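Local coordinates for protein angiotensin-converting enzyme (Anopheles gambiae, PDB 6S1Y) that probably hydrolyses peptide bonds as a zinc-dependent metallopeptidase of the angiotensin-converting enzyme family, here with a gamma-polyglutamate fragment bound near its zinc ion, at residues A36-E39 with Y40-L44; K52-A55 with A56-A60; D556-E559 with V560-E564. All coordinates share one frame; numbering follows the deposited sequence.

Contact 1 (A36-E39 with Y40-L44); sequences AAWE and YGSNL. With NAG (2-acetamido-2-deoxy-beta-D-glucopyranose), chain B.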
loop_
_atom_site.group_PDB
_atom_site.type_symbol
_atom_site.label_atom_id
_atom_site.label_comp_id
_atom_site.label_asym_id
_atom_site.label_seq_id
_atom_site.Cartn_x
_atom_site.Cartn_y
_atom_site.Cartn_z
ATOM N N ALA A 36 -22.430 5.028 -1.666
ATOM C CA ALA A 36 -22.509 6.097 -0.684
ATOM C C ALA A 36 -21.133 6.430 -0.122
ATOM O O ALA A 36 -20.846 7.601 0.160
ATOM C CB ALA A 36 -23.482 5.706 0.429
ATOM N N ALA A 37 -20.266 5.420 0.032
ATOM C CA ALA A 37 -18.907 5.673 0.512
ATOM C C ALA A 37 -18.110 6.482 -0.503
ATOM O O ALA A 37 -17.359 7.392 -0.136
ATOM C CB ALA A 37 -18.213 4.347 0.823
ATOM N N TRP A 38 -18.284 6.192 -1.788
ATOM C CA TRP A 38 -17.636 6.999 -2.816
ATOM C C TRP A 38 -18.044 8.464 -2.723
ATOM O O TRP A 38 -17.199 9.363 -2.847
ATOM C CB TRP A 38 -17.976 6.441 -4.190
ATOM C CG TRP A 38 -17.581 7.323 -5.304
ATOM C CD1 TRP A 38 -18.345 8.295 -5.890
ATOM C CD2 TRP A 38 -16.326 7.323 -6.001
ATOM N NE1 TRP A 38 -17.641 8.894 -6.908
ATOM C CE2 TRP A 38 -16.403 8.318 -7.000
ATOM C CE3 TRP A 38 -15.149 6.570 -5.884
ATOM C CZ2 TRP A 38 -15.343 8.592 -7.871
ATOM C CZ3 TRP A 38 -14.093 6.839 -6.761
ATOM C CH2 TRP A 38 -14.198 7.846 -7.732
ATOM N N GLU A 39 -19.336 8.733 -2.534
ATOM C CA GLU A 39 -19.793 10.117 -2.514
ATOM C C GLU A 39 -19.169 10.876 -1.347
ATOM O O GLU A 39 -18.734 12.025 -1.492
ATOM C CB GLU A 39 -21.318 10.161 -2.441
ATOM C CG GLU A 39 -22.000 9.835 -3.771
ATOM C CD GLU A 39 -21.668 10.853 -4.854
ATOM O OE1 GLU A 39 -21.299 10.444 -5.980
ATOM O OE2 GLU A 39 -21.757 12.068 -4.566
ATOM N N TYR A 40 -19.098 10.244 -0.180
ATOM C CA TYR A 40 -18.394 10.861 0.927
ATOM C C TYR A 40 -16.914 11.015 0.596
ATOM O O TYR A 40 -16.340 12.107 0.738
ATOM C CB TYR A 40 -18.619 10.031 2.189
ATOM C CG TYR A 40 -17.969 10.609 3.407
ATOM C CD1 TYR A 40 -18.359 11.851 3.900
ATOM C CD2 TYR A 40 -16.959 9.920 4.073
ATOM C CE1 TYR A 40 -17.757 12.391 5.014
ATOM C CE2 TYR A 40 -16.366 10.447 5.195
ATOM C CZ TYR A 40 -16.770 11.682 5.663
ATOM O OH TYR A 40 -16.169 12.219 6.774
ATOM N N GLY A 41 -16.280 9.940 0.118
ATOM C CA GLY A 41 -14.859 10.011 -0.186
ATOM C C GLY A 41 -14.518 11.147 -1.124
ATOM O O GLY A 41 -13.454 11.768 -0.997
ATOM N N SER A 42 -15.423 11.449 -2.061
ATOM C CA SER A 42 -15.244 12.483 -3.073
ATOM C C SER A 42 -15.670 13.856 -2.600
ATOM O O SER A 42 -15.369 14.853 -3.265
ATOM C CB SER A 42 -16.069 12.157 -4.322
ATOM O OG SER A 42 -15.846 10.821 -4.715
ATOM N N ASN A 43 -16.359 13.924 -1.461
ATOM C CA ASN A 43 -17.048 15.160 -1.075
ATOM C C ASN A 43 -17.411 15.008 0.416
ATOM O O ASN A 43 -18.500 14.553 0.747
ATOM C CB ASN A 43 -18.250 15.359 -1.982
ATOM C CG ASN A 43 -18.987 16.633 -1.716
ATOM O OD1 ASN A 43 -18.477 17.518 -1.056
ATOM N ND2 ASN A 43 -20.213 16.725 -2.236
ATOM N N LEU A 44 -16.465 15.386 1.282
ATOM C CA LEU A 44 -16.610 15.125 2.718
ATOM C C LEU A 44 -17.514 16.187 3.324
ATOM O O LEU A 44 -17.058 17.249 3.748
ATOM C CB LEU A 44 -15.269 15.138 3.439
ATOM C CG LEU A 44 -14.193 14.103 3.165
ATOM C CD1 LEU A 44 -12.907 14.617 3.769
ATOM C CD2 LEU A 44 -14.540 12.750 3.742
HETATM C C1 NAG B . -21.126 17.819 -2.065
HETATM C C2 NAG B . -21.722 18.219 -3.416
HETATM C C3 NAG B . -22.931 19.151 -3.234
HETATM C C4 NAG B . -23.947 18.545 -2.278
HETATM C C5 NAG B . -23.241 18.198 -0.969
HETATM C C6 NAG B . -24.141 17.530 0.045
HETATM C C7 NAG B . -20.264 18.313 -5.386
HETATM C C8 NAG B . -19.237 19.108 -6.131
HETATM N N2 NAG B . -20.714 18.854 -4.252
HETATM O O3 NAG B . -23.516 19.384 -4.514
HETATM O O4 NAG B . -24.982 19.473 -1.967
HETATM O O5 NAG B . -22.157 17.292 -1.220
HETATM O O6 NAG B . -23.536 17.492 1.334
HETATM O O7 NAG B . -20.661 17.224 -5.782
#

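Contact 2 (K52-A55 with A56-A60); sequences KTKA and AADFA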
loop_
_atom_site.group_PDB
_atom_site.type_symbol
_atom_site.label_atom_id
_atom_site.label_comp_id
_atom_site.label_asym_id
_atom_site.label_seq_id
_atom_site.Cartn_x
_atom_site.Cartn_y
_atom_site.Cartn_z
ATOM N N LYS A 52 -23.429 7.743 4.110
ATOM C CA LYS A 52 -22.480 6.638 4.079
ATOM C C LYS A 52 -22.744 5.660 5.215
ATOM O O LYS A 52 -22.748 4.439 5.011
ATOM C CB LYS A 52 -21.044 7.160 4.153
ATOM C CG LYS A 52 -20.024 6.072 4.501
ATOM C CD LYS A 52 -18.596 6.606 4.474
ATOM C CE LYS A 52 -17.588 5.497 4.723
ATOM N NZ LYS A 52 -16.233 5.895 4.243
ATOM N N THR A 53 -22.959 6.168 6.431
ATOM C CA THR A 53 -23.154 5.230 7.528
ATOM C C THR A 53 -24.547 4.612 7.494
ATOM O O THR A 53 -24.702 3.434 7.833
ATOM C CB THR A 53 -22.879 5.895 8.880
ATOM O OG1 THR A 53 -23.929 6.795 9.214
ATOM C CG2 THR A 53 -21.573 6.677 8.859
ATOM N N LYS A 54 -25.564 5.362 7.060
ATOM C CA LYS A 54 -26.879 4.756 6.851
ATOM C C LYS A 54 -26.793 3.576 5.882
ATOM O O LYS A 54 -27.282 2.478 6.170
ATOM C CB LYS A 54 -27.871 5.796 6.330
ATOM C CG LYS A 54 -29.325 5.278 6.331
ATOM C CD LYS A 54 -30.150 5.791 5.154
ATOM C CE LYS A 54 -31.211 4.754 4.708
ATOM N NZ LYS A 54 -31.994 4.197 5.871
ATOM N N ALA A 55 -26.183 3.785 4.712
ATOM C CA ALA A 55 -26.085 2.700 3.740
ATOM C C ALA A 55 -25.240 1.557 4.283
ATOM O O ALA A 55 -25.504 0.383 3.983
ATOM C CB ALA A 55 -25.503 3.222 2.432
ATOM N N ALA A 56 -24.232 1.875 5.100
ATOM C CA ALA A 56 -23.464 0.823 5.753
ATOM C C ALA A 56 -24.311 0.097 6.795
ATOM O O ALA A 56 -24.254 -1.135 6.900
ATOM C CB ALA A 56 -22.202 1.406 6.392
ATOM N N ALA A 57 -25.105 0.840 7.569
ATOM C CA ALA A 57 -25.996 0.197 8.531
ATOM C C ALA A 57 -26.976 -0.728 7.821
ATOM O O ALA A 57 -27.203 -1.860 8.263
ATOM C CB ALA A 57 -26.739 1.253 9.346
ATOM N N ASP A 58 -27.542 -0.267 6.698
ATOM C CA ASP A 58 -28.446 -1.096 5.901
ATOM C C ASP A 58 -27.770 -2.389 5.480
ATOM O O ASP A 58 -28.348 -3.476 5.599
ATOM C CB ASP A 58 -28.912 -0.336 4.656
ATOM C CG ASP A 58 -29.793 0.841 4.990
ATOM O OD1 ASP A 58 -30.179 0.970 6.174
ATOM O OD2 ASP A 58 -30.097 1.637 4.066
ATOM N N PHE A 59 -26.546 -2.288 4.959
ATOM C CA PHE A 59 -25.841 -3.490 4.545
ATOM C C PHE A 59 -25.581 -4.395 5.737
ATOM O O PHE A 59 -25.660 -5.622 5.627
ATOM C CB PHE A 59 -24.532 -3.130 3.854
ATOM C CG PHE A 59 -23.669 -4.319 3.579
ATOM C CD1 PHE A 59 -23.934 -5.148 2.511
ATOM C CD2 PHE A 59 -22.604 -4.620 4.405
ATOM C CE1 PHE A 59 -23.145 -6.252 2.262
ATOM C CE2 PHE A 59 -21.817 -5.722 4.166
ATOM C CZ PHE A 59 -22.085 -6.535 3.089
ATOM N N ALA A 60 -25.277 -3.799 6.892
ATOM C CA ALA A 60 -25.000 -4.581 8.090
ATOM C C ALA A 60 -26.197 -5.450 8.460
ATOM O O ALA A 60 -26.037 -6.630 8.787
ATOM C CB ALA A 60 -24.630 -3.649 9.253
#

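Contact 3 (D556-E559 with V560-E564); sequences DAME and VLTGE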
loop_
_atom_site.group_PDB
_atom_site.type_symbol
_atom_site.label_atom_id
_atom_site.label_comp_id
_atom_site.label_asym_id
_atom_site.label_seq_id
_atom_site.Cartn_x
_atom_site.Cartn_y
_atom_site.Cartn_z
ATOM N N ASP A 556 -3.140 -21.799 -4.422
ATOM C CA ASP A 556 -3.496 -22.271 -5.759
ATOM C C ASP A 556 -3.485 -21.130 -6.761
ATOM O O ASP A 556 -3.032 -21.297 -7.898
ATOM C CB ASP A 556 -4.867 -22.954 -5.734
ATOM C CG ASP A 556 -4.911 -24.142 -4.780
ATOM O OD1 ASP A 556 -4.012 -25.016 -4.843
ATOM O OD2 ASP A 556 -5.839 -24.189 -3.948
ATOM N N ALA A 557 -3.958 -19.953 -6.361
ATOM C CA ALA A 557 -3.882 -18.808 -7.267
ATOM C C ALA A 557 -2.431 -18.483 -7.617
ATOM O O ALA A 557 -2.111 -18.208 -8.782
ATOM C CB ALA A 557 -4.574 -17.597 -6.642
ATOM N N MET A 558 -1.534 -18.520 -6.626
ATOM C CA MET A 558 -0.137 -18.224 -6.909
ATOM C C MET A 558 0.467 -19.263 -7.845
ATOM O O MET A 558 1.105 -18.920 -8.845
ATOM C CB MET A 558 0.665 -18.169 -5.615
ATOM C CG MET A 558 2.162 -17.991 -5.857
ATOM S SD MET A 558 3.023 -17.762 -4.309
ATOM C CE MET A 558 2.899 -15.988 -4.182
ATOM N N GLU A 559 0.277 -20.547 -7.530
ATOM C CA GLU A 559 0.818 -21.593 -8.387
ATOM C C GLU A 559 0.443 -21.390 -9.846
ATOM O O GLU A 559 1.232 -21.709 -10.738
ATOM C CB GLU A 559 0.340 -22.961 -7.912
ATOM C CG GLU A 559 0.864 -24.073 -8.781
ATOM C CD GLU A 559 0.808 -25.425 -8.117
ATOM O OE1 GLU A 559 -0.131 -25.672 -7.323
ATOM O OE2 GLU A 559 1.715 -26.239 -8.398
ATOM N N VAL A 560 -0.733 -20.824 -10.114
ATOM C CA VAL A 560 -1.175 -20.635 -11.493
ATOM C C VAL A 560 -0.159 -19.825 -12.279
ATOM O O VAL A 560 0.062 -20.055 -13.480
ATOM C CB VAL A 560 -2.562 -19.961 -11.515
ATOM C CG1 VAL A 560 -2.834 -19.311 -12.880
ATOM C CG2 VAL A 560 -3.635 -20.958 -11.162
ATOM N N LEU A 561 0.443 -18.834 -11.635
ATOM C CA LEU A 561 1.396 -17.968 -12.319
ATOM C C LEU A 561 2.844 -18.368 -12.097
ATOM O O LEU A 561 3.666 -18.181 -12.996
ATOM C CB LEU A 561 1.208 -16.525 -11.856
ATOM C CG LEU A 561 2.200 -15.522 -12.424
ATOM C CD1 LEU A 561 2.217 -15.570 -13.914
ATOM C CD2 LEU A 561 1.822 -14.144 -11.936
ATOM N N THR A 562 3.172 -18.921 -10.936
ATOM C CA THR A 562 4.561 -19.123 -10.551
ATOM C C THR A 562 4.978 -20.579 -10.447
ATOM O O THR A 562 6.183 -20.848 -10.364
ATOM C CB THR A 562 4.833 -18.455 -9.190
ATOM O OG1 THR A 562 4.307 -19.263 -8.133
ATOM C CG2 THR A 562 4.182 -17.085 -9.126
ATOM N N GLY A 563 4.038 -21.523 -10.426
ATOM C CA GLY A 563 4.386 -22.893 -10.130
ATOM C C GLY A 563 4.806 -23.133 -8.698
ATOM O O GLY A 563 5.108 -24.275 -8.332
ATOM N N GLU A 564 4.834 -22.098 -7.878
ATOM C CA GLU A 564 5.135 -22.223 -6.467
ATOM C C GLU A 564 3.867 -21.922 -5.687
ATOM O O GLU A 564 2.949 -21.261 -6.181
ATOM C CB GLU A 564 6.258 -21.277 -6.052
ATOM C CG GLU A 564 7.609 -21.618 -6.655
ATOM C CD GLU A 564 8.630 -20.527 -6.409
ATOM O OE1 GLU A 564 8.238 -19.323 -6.444
ATOM O OE2 GLU A 564 9.811 -20.882 -6.185
#

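Contact 1 (A36-E39 with Y40-L44)
Ser-42 gives two hydrogen bonds to one acceptor, the carbonyl oxygen of Trp-38, in the last turn of helix 12-42. Its backbone N lies 2.9 Å from Trp-38 O and bends to an N-H...O angle of 144°, while its hydroxyl OG donates to the same Trp-38 O at 2.7 Å. The two donors come from opposite faces of the carbonyl plane, the hydroxyl from well above it. With OG beside its own backbone N (chi1 -49°), the serine side chain turns back along the helix and places the hydroxyl over one face of the Trp-38 indole, 3.4 Å above the ring plane and offset toward its rim. The indole NE1 is not bonded to this hydroxyl. Trp-38 also meets Trp-331 and Phe-333 edge-to-face and makes a cation-pi contact with Arg-340.

Just before it the bonding is regular, i to i+4: Tyr-40 N donates to Ala-36 O and Gly-41 N to Ala-37 O. After Ser-42 the pattern tightens, for Asn-43 N takes Tyr-40 O at 2.9 Å. Beyond the segments, Ser-42 O accepts a hydrogen bond from Arg-322 and Asn-43 O one from Asn-48. Asn-43, whose CG stands anti to its backbone N (chi1 -177°), carries the N-linked glycan: ND2 is joined to C1 of the NAG at 1.4 Å, and the sugar is also hydrogen-bonded to Thr-45, the third residue of the Asn-Leu-Thr sequon. The chemistry thus implies a buried final turn whose serine hydroxyl is satisfied by the main chain, passing directly into a glycosylated turn.

Contact 2 (K52-A55 with A56-A60)
Lys-52 and Ala-56 are joined through the main chain, Ala-56 N donating to Lys-52 O at 3.0 Å, while the extended lysine side chain runs toward Tyr-40 of helix 12-42. Thr-53 comes next: its carbonyl oxygen accepts from Ala-57 N at 2.6 Å, and the methyl CB of Ala-57 rests 3.3 Å from Thr-53 O.

Lys-54 is tied to Asp-58 twice. Asp-58 N donates to Lys-54 O at 2.8 Å, and the side chains form a long salt bridge, Lys-54 NZ to Asp-58 OD2 at 3.7 Å. The lysine chain leaves with CG anti to its backbone N (chi1 -170°) and then bends repeatedly, so that CE passes 3.4 Å from Asp-58 OD2 and the ammonium ends about equally far from both carboxylate oxygens. Ala-55 closes the series by accepting from Phe-59 N; its small side chain faces helix 12-42, whereas Ala-56 packs against Phe-103 and Leu-107 of helix 100-119.

This part of the helix thus sets its alanines against two neighbouring helices and an i to i+4 ion pair on the outer side, whose length suggests a modest electrostatic attraction.

Contact 3 (D556-E559 with V560-E564)
Met-558 and Thr-562 meet where helix 554-562 ends, and their side chains form the close-packed part of the contact. Met-558 CG lies 3.4 Å from Thr-562 OG1 and equally near the backbone oxygen of Glu-564, where the chain after Gly-563 turns back beside Met-558. With CG anti to the backbone N (chi1 175°), the methionine runs out toward Phe-383, Ile-503 and Phe-507, which belong to helices 381-395 and 495-514. Leu-561 enters the same buried side, reaching Phe-507 and helix 536-547, and Ala-557 packs on Phe-383.

The carbonyl oxygen of Met-558 gathers several donors. Thr-562 N reaches Met-558 O at 2.9 Å in the carbonyl plane, Leu-561 N comes to it from above that plane at the same length, and Thr-562 OG1 adds a weak bond. Mixed i+3 and i+4 bonding of this kind marks a helix winding to its close. Gly-563 then leaves the helix with positive phi (69°), while its N still donates to Glu-559 O at 2.8 Å. The threonine hydroxyl also serves as an acceptor: Glu-564 N bonds to Thr-562 OG1 at 2.9 Å with an N-H...O angle of 155°, which makes an ST turn and fixes the chain as it departs.

On a partly exposed flank Val-560 still approaches the main chain closely, its CG2 3.3 Å from Asp-556 O, and touches Glu-544 of helix 536-547. Toward solvent the contact is looser. The Glu-559 side chain extends past the glycine, its CG 4.0 Å from Gly-563 CA, and its carboxylate pairs with Arg-565. Asp-556 pairs with the same NH1 of Arg-565, which thus bridges the two carboxylates.

From the N terminus, contact 1 comes first, at the end of helix 12-42, and contact 2 follows within helix 46-70 after a short glycosylated turn. None of the three closes a long loop, and they neither nest nor cross: each stays inside a single short run of chain, one after another. Contacts 1 and 2 touch, since the two helices pack together: Tyr-40 CD2 lies 3.7 Å from Lys-52 CD, and Ala-36 CB is 3.8 Å from Ala-55 CB. Helix 100-119 borders both. Contact 3 lies far along the chain, about 37 Å from either of the others between centres, and joins helix 554-562 to helices 381-395, 495-514 and 536-547.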